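Local coordinates for BILBO1_N domain-containing protein (Trypanosoma brucei equiperdum, PDB 7A1I), which is the N-terminal, ubiquitin-like domain of BILBO1, a structural protein of the trypanosome flagellar pocket collar, and probably binds a protein partner, at residues F23-A28 against S33-Y38; N83-L88 against A98-P103; A11-G16 against P91-I96. All coordinates share one frame; numbering follows the deposited sequence.

Interaction 1. Residues F23-A28 against S33-Y38; sequences FLFDAA and SRLLNY
Phe23 and Phe25 of strand 17-25 meet Leu35 and Tyr38 of helix 32-50, a hairpin strand against the single helix of a ubiquitin-like β-grasp fold. The two aromatic rings at the outer side of the contact, Phe25 and Tyr38, approach edge to edge, with Phe25 CE1 3.6 Å from Tyr38 CE1. The side chains run past each other in opposite directions, which also brings Phe25 CZ to 3.9 Å from Tyr38 CD1. Deeper in, one methyl serves both phenylalanines: Leu35 CD1 is 4.2 Å from Phe25 CZ and 4.3 Å from Phe23 CD1. The far side of the Phe23 ring reaches Tyr38, where its CZ lies 4.2 Å from the carbonyl O of Tyr38 and CE2 touches Tyr38 CB.

One torsion accounts for Leu35 meeting both rings. Leu35 has CG opposite its backbone N (chi1 173°), a turn that carries the branched end in toward the strand, and its side chain crosses that of Phe25 at about a right angle. The axes of strand 23-25 and helix 33-38 stay 11.2 Å apart and run at 143°, a gap bridged mainly by side chains, with no hydrogen bond between the segments.

Around this first shell, Phe23 continues onto Val10, Ala42 and Leu110, Leu35 onto Ile8, Val10 and Val86, and Phe25 onto Pro30, so the contact grades from buried core to a partly open margin. Backbone pairing of Phe23 with Ile8 and of Phe25 with Ile6 fixes the strand in the sheet. From its own helix, Arg34 CG rests 3.9 Å above one face of the Tyr38 ring, offset toward its rim.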
loop_
_atom_site.group_PDB
_atom_site.type_symbol
_atom_site.label_atom_id
_atom_site.label_comp_id
_atom_site.label_asym_id
_atom_site.label_seq_id
_atom_site.Cartn_x
_atom_site.Cartn_y
_atom_site.Cartn_z
ATOM N N PHE A 23 1.839 7.473 -4.355
ATOM C CA PHE A 23 1.523 8.762 -3.756
ATOM C C PHE A 23 2.776 9.627 -3.730
ATOM O O PHE A 23 3.866 9.148 -3.396
ATOM C CB PHE A 23 0.980 8.599 -2.328
ATOM C CG PHE A 23 -0.337 7.884 -2.270
ATOM C CD1 PHE A 23 -0.399 6.544 -1.910
ATOM C CD2 PHE A 23 -1.514 8.551 -2.580
ATOM C CE1 PHE A 23 -1.619 5.878 -1.872
ATOM C CE2 PHE A 23 -2.736 7.893 -2.554
ATOM C CZ PHE A 23 -2.796 6.562 -2.198
ATOM N N LEU A 24 2.616 10.893 -4.105
ATOM C CA LEU A 24 3.701 11.869 -4.140
ATOM C C LEU A 24 3.507 12.874 -3.013
ATOM O O LEU A 24 2.445 13.494 -2.908
ATOM C CB LEU A 24 3.745 12.596 -5.486
ATOM C CG LEU A 24 4.252 11.773 -6.663
ATOM C CD1 LEU A 24 3.467 12.123 -7.919
ATOM C CD2 LEU A 24 5.738 12.007 -6.869
ATOM N N PHE A 25 4.530 13.046 -2.183
ATOM C CA PHE A 25 4.483 13.987 -1.073
ATOM C C PHE A 25 5.585 15.024 -1.226
ATOM O O PHE A 25 6.506 14.876 -2.037
ATOM C CB PHE A 25 4.632 13.269 0.274
ATOM C CG PHE A 25 3.585 12.237 0.521
ATOM C CD1 PHE A 25 2.430 12.555 1.225
ATOM C CD2 PHE A 25 3.741 10.940 0.023
ATOM C CE1 PHE A 25 1.453 11.594 1.439
ATOM C CE2 PHE A 25 2.774 9.974 0.239
ATOM C CZ PHE A 25 1.628 10.294 0.943
ATOM N N ASP A 26 5.480 16.079 -0.417
ATOM C CA ASP A 26 6.513 17.107 -0.359
ATOM C C ASP A 26 7.844 16.503 0.093
ATOM O O ASP A 26 7.908 15.386 0.616
ATOM C CB ASP A 26 6.111 18.235 0.594
ATOM C CG ASP A 26 4.730 18.801 0.297
ATOM O OD1 ASP A 26 3.766 18.429 1.003
ATOM O OD2 ASP A 26 4.604 19.619 -0.638
ATOM N N ALA A 27 8.920 17.270 -0.104
ATOM C CA ALA A 27 10.255 16.794 0.247
ATOM C C ALA A 27 10.349 16.326 1.696
ATOM O O ALA A 27 11.220 15.508 2.016
ATOM C CB ALA A 27 11.291 17.890 -0.016
ATOM N N ALA A 28 9.473 16.821 2.577
ATOM C CA ALA A 28 9.458 16.335 3.953
ATOM C C ALA A 28 8.953 14.898 4.015
ATOM O O ALA A 28 9.627 14.015 4.559
ATOM C CB ALA A 28 8.605 17.255 4.829
ATOM N N SER A 33 0.682 7.367 9.776
ATOM C CA SER A 33 -0.765 7.422 9.944
ATOM C C SER A 33 -1.435 8.140 8.778
ATOM O O SER A 33 -2.495 7.708 8.300
ATOM C CB SER A 33 -1.119 8.096 11.257
ATOM O OG SER A 33 -0.883 9.484 11.154
ATOM N N ARG A 34 -0.816 9.220 8.291
ATOM C CA ARG A 34 -1.349 9.919 7.126
ATOM C C ARG A 34 -1.347 9.024 5.894
ATOM O O ARG A 34 -2.327 8.988 5.139
ATOM C CB ARG A 34 -0.530 11.180 6.855
ATOM C CG ARG A 34 -1.230 12.157 5.908
ATOM C CD ARG A 34 -2.368 12.894 6.616
ATOM N NE ARG A 34 -1.860 13.769 7.673
ATOM C CZ ARG A 34 -2.622 14.407 8.556
ATOM N NH1 ARG A 34 -3.942 14.272 8.522
ATOM N NH2 ARG A 34 -2.060 15.174 9.483
ATOM N N LEU A 35 -0.239 8.323 5.658
ATOM C CA LEU A 35 -0.158 7.397 4.535
ATOM C C LEU A 35 -1.235 6.321 4.618
ATOM O O LEU A 35 -1.823 5.924 3.594
ATOM C CB LEU A 35 1.238 6.772 4.498
ATOM C CG LEU A 35 1.390 5.666 3.455
ATOM C CD1 LEU A 35 1.378 6.272 2.040
ATOM C CD2 LEU A 35 2.675 4.920 3.733
ATOM N N LEU A 36 -1.516 5.831 5.824
ATOM C CA LEU A 36 -2.547 4.809 5.984
ATOM C C LEU A 36 -3.947 5.362 5.728
ATOM O O LEU A 36 -4.791 4.671 5.135
ATOM C CB LEU A 36 -2.455 4.181 7.381
ATOM C CG LEU A 36 -1.209 3.310 7.609
ATOM C CD1 LEU A 36 -1.167 2.767 9.038
ATOM C CD2 LEU A 36 -1.062 2.181 6.584
ATOM N N ASN A 37 -4.221 6.594 6.166
ATOM C CA ASN A 37 -5.531 7.199 5.903
ATOM C C ASN A 37 -5.731 7.471 4.409
ATOM O O ASN A 37 -6.815 7.209 3.866
ATOM C CB ASN A 37 -5.702 8.507 6.701
ATOM C CG ASN A 37 -5.732 8.280 8.213
ATOM O OD1 ASN A 37 -6.048 7.188 8.690
ATOM N ND2 ASN A 37 -5.387 9.308 8.969
ATOM N N TYR A 38 -4.707 8.015 3.733
ATOM C CA TYR A 38 -4.779 8.208 2.281
ATOM C C TYR A 38 -5.006 6.879 1.561
ATOM O O TYR A 38 -5.833 6.791 0.640
ATOM C CB TYR A 38 -3.496 8.864 1.759
ATOM C CG TYR A 38 -3.339 10.346 2.048
ATOM C CD1 TYR A 38 -2.157 11.004 1.739
ATOM C CD2 TYR A 38 -4.361 11.081 2.633
ATOM C CE1 TYR A 38 -1.998 12.359 1.995
ATOM C CE2 TYR A 38 -4.214 12.435 2.894
ATOM C CZ TYR A 38 -3.030 13.069 2.573
ATOM O OH TYR A 38 -2.882 14.411 2.835
#

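Interaction 2. Residues N83-L88 against A98-P103; sequences NSQVYL and AAIPEP. With EDO (1,2-ethanediol), chain G.
Ile100 spreads over two neighbours of strand 84-89, sending CD1 to Tyr87 and CG2 to Gln85. The alternation of an extended strand sets up this arrangement: Gln85 and Tyr87 both rise toward the 98-103 loop, whereas Val86 between them turns away, to Leu35 of the helix on the other face of the sheet. Ile100 CD1 approaches the tyrosine ring obliquely and ends 4.2 Å from Tyr87 CD2. The other branch, CG2, stops 4.2 Å from Gln85 OE1, at the amide end of a side chain that is itself bent over along the strand toward the next residue.

The bend lies at chi2 of the glutamine (72°), after which Gln85 NE2 donates to the carbonyl O of Val86 over 3.1 Å. The bond is fairly straight at the hydrogen, 163°, and the acceptor lies almost in the amide plane, although the donor stands 31° off the carbonyl plane. A second bond from NE2, to Asn20 OD1 on strand 17-25, uses the same amide group and should fix its rotation. Tyr87 is held comparably: its OH bonds to Asp95 and Lys18, and its ring makes an edge-to-face stack with Phe89.

Further along the loop, an ethanediol, probably from the crystallisation liquor, donates from O2 to Glu102 O at 3.1 Å. The chain of another protein forms backbone hydrogen bonds with Ala98 and Ile100 and packs apolar side chains on Gln85 and Tyr87 and a polar one on Ile100. The chemistry is therefore of two kinds: polar ends tied down by partners within the domain, and, between strand and loop, only van der Waals contact round Ile100, which probably helps shape the surface where the other protein's side chains pack.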
loop_
_atom_site.group_PDB
_atom_site.type_symbol
_atom_site.label_atom_id
_atom_site.label_comp_id
_atom_site.label_asym_id
_atom_site.label_seq_id
_atom_site.Cartn_x
_atom_site.Cartn_y
_atom_site.Cartn_z
ATOM N N ASN A 83 10.783 6.135 -2.730
ATOM C CA ASN A 83 10.559 4.930 -3.524
ATOM C C ASN A 83 10.272 3.714 -2.659
ATOM O O ASN A 83 10.444 2.576 -3.118
ATOM C CB ASN A 83 11.740 4.637 -4.460
ATOM C CG ASN A 83 11.768 5.548 -5.670
ATOM O OD1 ASN A 83 10.736 6.088 -6.079
ATOM N ND2 ASN A 83 12.950 5.720 -6.258
ATOM N N SER A 84 9.827 3.920 -1.420
ATOM C CA SER A 84 9.451 2.788 -0.591
ATOM C C SER A 84 8.224 2.083 -1.160
ATOM O O SER A 84 7.357 2.696 -1.792
ATOM C CB SER A 84 9.181 3.236 0.847
ATOM O OG SER A 84 10.398 3.505 1.532
ATOM N N GLN A 85 8.166 0.770 -0.943
ATOM C CA GLN A 85 7.008 -0.039 -1.305
ATOM C C GLN A 85 6.372 -0.535 -0.013
ATOM O O GLN A 85 7.011 -1.253 0.770
ATOM C CB GLN A 85 7.382 -1.224 -2.208
ATOM C CG GLN A 85 6.187 -2.099 -2.561
ATOM C CD GLN A 85 5.224 -1.419 -3.560
ATOM O OE1 GLN A 85 5.619 -1.059 -4.670
ATOM N NE2 GLN A 85 3.980 -1.222 -3.148
ATOM N N VAL A 86 5.136 -0.148 0.202
ATOM C CA VAL A 86 4.339 -0.589 1.336
ATOM C C VAL A 86 3.348 -1.644 0.879
ATOM O O VAL A 86 2.862 -1.615 -0.267
ATOM C CB VAL A 86 3.623 0.619 1.971
ATOM C CG1 VAL A 86 2.603 0.170 3.014
ATOM C CG2 VAL A 86 4.673 1.524 2.644
ATOM N N TYR A 87 3.048 -2.591 1.774
ATOM C CA TYR A 87 1.993 -3.572 1.544
ATOM C C TYR A 87 1.048 -3.566 2.734
ATOM O O TYR A 87 1.494 -3.657 3.884
ATOM C CB TYR A 87 2.550 -4.993 1.331
ATOM C CG TYR A 87 1.508 -5.958 0.814
ATOM C CD1 TYR A 87 0.845 -6.842 1.672
ATOM C CD2 TYR A 87 1.193 -5.999 -0.543
ATOM C CE1 TYR A 87 -0.114 -7.735 1.179
ATOM C CE2 TYR A 87 0.230 -6.879 -1.039
ATOM C CZ TYR A 87 -0.420 -7.731 -0.182
ATOM O OH TYR A 87 -1.356 -8.613 -0.687
ATOM N N LEU A 88 -0.254 -3.499 2.449
ATOM C CA LEU A 88 -1.301 -3.454 3.462
ATOM C C LEU A 88 -2.042 -4.784 3.499
ATOM O O LEU A 88 -2.554 -5.248 2.466
ATOM C CB LEU A 88 -2.281 -2.309 3.196
ATOM C CG LEU A 88 -1.617 -0.934 3.102
ATOM C CD1 LEU A 88 -2.650 0.166 2.829
ATOM C CD2 LEU A 88 -0.803 -0.629 4.373
ATOM N N ALA A 98 1.907 -12.866 -4.665
ATOM C CA ALA A 98 1.935 -12.694 -6.114
ATOM C C ALA A 98 2.736 -11.437 -6.421
ATOM O O ALA A 98 3.056 -10.648 -5.531
ATOM C CB ALA A 98 0.522 -12.590 -6.697
ATOM N N ALA A 99 3.052 -11.261 -7.701
ATOM C CA ALA A 99 3.854 -10.122 -8.123
ATOM C C ALA A 99 3.096 -8.820 -7.890
ATOM O O ALA A 99 1.901 -8.717 -8.179
ATOM C CB ALA A 99 4.231 -10.259 -9.599
ATOM N N ILE A 100 3.787 -7.823 -7.349
ATOM C CA ILE A 100 3.222 -6.491 -7.184
ATOM C C ILE A 100 3.452 -5.725 -8.482
ATOM O O ILE A 100 4.605 -5.618 -8.927
ATOM C CB ILE A 100 3.831 -5.757 -5.986
ATOM C CG1 ILE A 100 3.485 -6.504 -4.689
ATOM C CG2 ILE A 100 3.287 -4.363 -5.933
ATOM C CD1 ILE A 100 4.260 -5.997 -3.458
ATOM N N PRO A 101 2.416 -5.200 -9.114
ATOM C CA PRO A 101 2.588 -4.552 -10.417
ATOM C C PRO A 101 3.084 -3.116 -10.299
ATOM O O PRO A 101 3.211 -2.547 -9.216
ATOM C CB PRO A 101 1.181 -4.584 -11.007
ATOM C CG PRO A 101 0.285 -4.594 -9.839
ATOM C CD PRO A 101 0.998 -5.319 -8.734
ATOM N N GLU A 102 3.364 -2.539 -11.466
ATOM C CA GLU A 102 3.608 -1.111 -11.562
ATOM C C GLU A 102 2.418 -0.369 -10.958
ATOM O O GLU A 102 1.277 -0.835 -11.041
ATOM C CB GLU A 102 3.753 -0.688 -13.023
ATOM C CG GLU A 102 4.722 -1.495 -13.862
ATOM C CD GLU A 102 6.170 -1.224 -13.545
ATOM O OE1 GLU A 102 7.012 -2.089 -13.875
ATOM O OE2 GLU A 102 6.468 -0.145 -12.993
ATOM N N PRO A 103 2.650 0.776 -10.335
ATOM C CA PRO A 103 1.553 1.479 -9.669
ATOM C C PRO A 103 0.742 2.344 -10.627
ATOM O O PRO A 103 1.264 2.927 -11.578
ATOM C CB PRO A 103 2.282 2.357 -8.648
ATOM C CG PRO A 103 3.608 2.661 -9.321
ATOM C CD PRO A 103 3.963 1.389 -10.050
HETATM C C1 EDO G . 0.278 0.839 -14.097
HETATM O O1 EDO G . -0.128 1.956 -14.897
HETATM C C2 EDO G . -0.386 -0.420 -14.631
HETATM O O2 EDO G . -0.137 -1.510 -13.733
#

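Interaction 3. Residues A11-G16 against P91-I96; sequences ATDCDG and PDTLDI
At the turn end of the first β-hairpin, Asp13 faces Thr93, Leu94 and Asp95 of the long loop that follows strand 84-89. Direct touches are few. Asp95 turns its carboxylate against the methylene of Asp13, with OD2 4.0 Å from Asp13 CB, and Thr93 offers its methyl CG2 to Asp13 OD2 as the two side chains pass in opposite directions. The carboxylates come near each other too, Asp13 OD1 standing 4.3 Å from Asp95 OD1, but Lys18 NZ forms salt bridges to both of these oxygens and probably offsets the like charges. Asp95 OD1 has a further partner in Tyr87 of strand 84-89.

In the β-grasp fold, strands 6-14 and 17-25 make this hairpin, and Asp13 shapes its turn through an Asx motif: Gly16 N donates to Asp13 OD2 at 3.2 Å, reaching it on the syn side but 32° out of the carboxylate plane. Asp13 has CG opposite its backbone N (chi1 -175°), which directs the carboxylate to the turn and the loop together. Gly16 adopts a positive phi, where a CB would press on the carbonyl O of Asp15.

Water does most of the joining between hairpin and loop. Water 1 accepts from Asp13 N at 3.0 Å and bonds to Asp95 OD2 at 2.7 Å. Water 2 lies between Asp13 OD2, 2.7 Å away, and the carbonyl O of Leu94, which water 3 contacts as well. That third water also reaches Asp13 OD1 and accepts from Ile96 N at 2.8 Å. Both Asp13 oxygens are thus hydrated on the side of the loop. Farther along, water 4 links the carbonyl oxygens of Gly16 and Ile96.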
loop_
_atom_site.group_PDB
_atom_site.type_symbol
_atom_site.label_atom_id
_atom_site.label_comp_id
_atom_site.label_asym_id
_atom_site.label_seq_id
_atom_site.Cartn_x
_atom_site.Cartn_y
_atom_site.Cartn_z
ATOM N N ALA A 11 0.607 -1.136 -1.831
ATOM C CA ALA A 11 -0.085 -2.201 -2.566
ATOM C C ALA A 11 -0.941 -3.002 -1.594
ATOM O O ALA A 11 -0.774 -2.910 -0.370
ATOM C CB ALA A 11 0.900 -3.117 -3.310
ATOM N N THR A 12 -1.919 -3.713 -2.151
ATOM C CA THR A 12 -2.823 -4.551 -1.361
ATOM C C THR A 12 -3.494 -5.552 -2.299
ATOM O O THR A 12 -3.374 -5.457 -3.518
ATOM C CB THR A 12 -3.861 -3.703 -0.595
ATOM O OG1 THR A 12 -4.467 -4.471 0.465
ATOM C CG2 THR A 12 -4.934 -3.139 -1.514
ATOM N N ASP A 13 -4.214 -6.503 -1.711
ATOM C CA ASP A 13 -4.890 -7.551 -2.467
ATOM C C ASP A 13 -6.322 -7.152 -2.809
ATOM O O ASP A 13 -7.069 -6.672 -1.957
ATOM C CB ASP A 13 -4.888 -8.852 -1.663
ATOM C CG ASP A 13 -5.469 -10.029 -2.435
ATOM O OD1 ASP A 13 -4.684 -10.772 -3.064
ATOM O OD2 ASP A 13 -6.708 -10.226 -2.390
ATOM N N CYS A 14 -6.716 -7.378 -4.057
ATOM C CA CYS A 14 -8.077 -7.125 -4.521
ATOM C C CYS A 14 -8.530 -8.368 -5.282
ATOM O O CYS A 14 -8.119 -8.601 -6.428
ATOM C CB CYS A 14 -8.148 -5.867 -5.376
ATOM S SG CYS A 14 -9.833 -5.437 -5.862
ATOM N N ASP A 15 -9.335 -9.182 -4.595
ATOM C CA ASP A 15 -9.928 -10.403 -5.136
ATOM C C ASP A 15 -8.883 -11.306 -5.783
ATOM O O ASP A 15 -9.111 -11.907 -6.837
ATOM C CB ASP A 15 -11.047 -10.062 -6.115
ATOM C CG ASP A 15 -12.352 -9.752 -5.407
ATOM O OD1 ASP A 15 -12.362 -9.772 -4.155
ATOM O OD2 ASP A 15 -13.363 -9.484 -6.090
ATOM N N GLY A 16 -7.729 -11.418 -5.126
ATOM C CA GLY A 16 -6.656 -12.285 -5.561
ATOM C C GLY A 16 -5.557 -11.601 -6.347
ATOM O O GLY A 16 -4.446 -12.135 -6.412
ATOM N N PRO A 91 -8.243 -7.545 6.961
ATOM C CA PRO A 91 -8.997 -8.619 7.614
ATOM C C PRO A 91 -9.899 -9.329 6.609
ATOM O O PRO A 91 -10.210 -8.802 5.542
ATOM C CB PRO A 91 -9.819 -7.873 8.667
ATOM C CG PRO A 91 -10.048 -6.521 8.049
ATOM C CD PRO A 91 -8.783 -6.208 7.292
ATOM N N ASP A 92 -10.304 -10.554 6.970
ATOM C CA ASP A 92 -11.232 -11.363 6.160
ATOM C C ASP A 92 -10.722 -11.570 4.728
ATOM O O ASP A 92 -11.502 -11.596 3.772
ATOM C CB ASP A 92 -12.632 -10.729 6.139
ATOM C CG ASP A 92 -13.348 -10.819 7.481
ATOM O OD1 ASP A 92 -13.522 -11.953 7.979
ATOM O OD2 ASP A 92 -13.684 -9.749 8.063
ATOM N N THR A 93 -9.410 -11.762 4.571
ATOM C CA THR A 93 -8.796 -11.783 3.250
ATOM C C THR A 93 -7.790 -12.921 3.159
ATOM O O THR A 93 -6.911 -13.046 4.013
ATOM C CB THR A 93 -8.114 -10.425 2.952
ATOM O OG1 THR A 93 -9.107 -9.404 2.804
ATOM C CG2 THR A 93 -7.284 -10.483 1.673
ATOM N N LEU A 94 -7.946 -13.769 2.143
ATOM C CA LEU A 94 -6.931 -14.752 1.774
ATOM C C LEU A 94 -5.852 -14.042 0.971
ATOM O O LEU A 94 -6.122 -13.532 -0.125
ATOM C CB LEU A 94 -7.534 -15.901 0.973
ATOM C CG LEU A 94 -6.570 -17.040 0.606
ATOM C CD1 LEU A 94 -5.987 -17.747 1.830
ATOM C CD2 LEU A 94 -7.276 -18.053 -0.314
ATOM N N ASP A 95 -4.666 -13.915 1.547
ATOM C CA ASP A 95 -3.591 -13.138 0.941
ATOM C C ASP A 95 -2.509 -14.107 0.450
ATOM O O ASP A 95 -1.701 -14.614 1.234
ATOM C CB ASP A 95 -3.089 -12.099 1.941
ATOM C CG ASP A 95 -2.603 -10.835 1.271
ATOM O OD1 ASP A 95 -1.882 -10.929 0.258
ATOM O OD2 ASP A 95 -3.005 -9.735 1.722
ATOM N N ILE A 96 -2.543 -14.427 -0.840
ATOM C CA ILE A 96 -1.576 -15.341 -1.428
ATOM C C ILE A 96 -0.498 -14.503 -2.104
ATOM O O ILE A 96 -0.818 -13.524 -2.789
ATOM C CB ILE A 96 -2.255 -16.318 -2.399
ATOM C CG1 ILE A 96 -3.242 -17.198 -1.632
ATOM C CG2 ILE A 96 -1.229 -17.224 -3.116
ATOM C CD1 ILE A 96 -4.050 -18.118 -2.519
HETATM O O HOH W 1 -4.027 -7.327 1.125
HETATM O O HOH W 2 -7.852 -12.616 -1.867
HETATM O O HOH W 3 -4.539 -13.674 -2.693
HETATM O O HOH W 4 -2.480 -14.000 -5.129
#

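Overall arrangement
The three contacts illustrate how one sheet can support different chemistry on its two faces. Interaction 1 lies on the helix side and meets the back of the strand used by interaction 2: Leu36 CD2 is 3.6 Å from Leu88 CD2, with the contact centres about 15 Å apart. Interactions 2 and 3, centres about 13 Å apart, are coupled more closely, through the probable backbone bond from Ala11 N to Val86 O at 2.8 Å and the probable hydrogen bond of Tyr87 OH to Asp95 OD1, 2.6 Å. Interactions 1 and 3 have centres about 22 Å apart, on opposite sides of the chain's centre. Bound sodium ions sit about 7 Å from the Gln85 side chain and about 6 Å from that of Thr93.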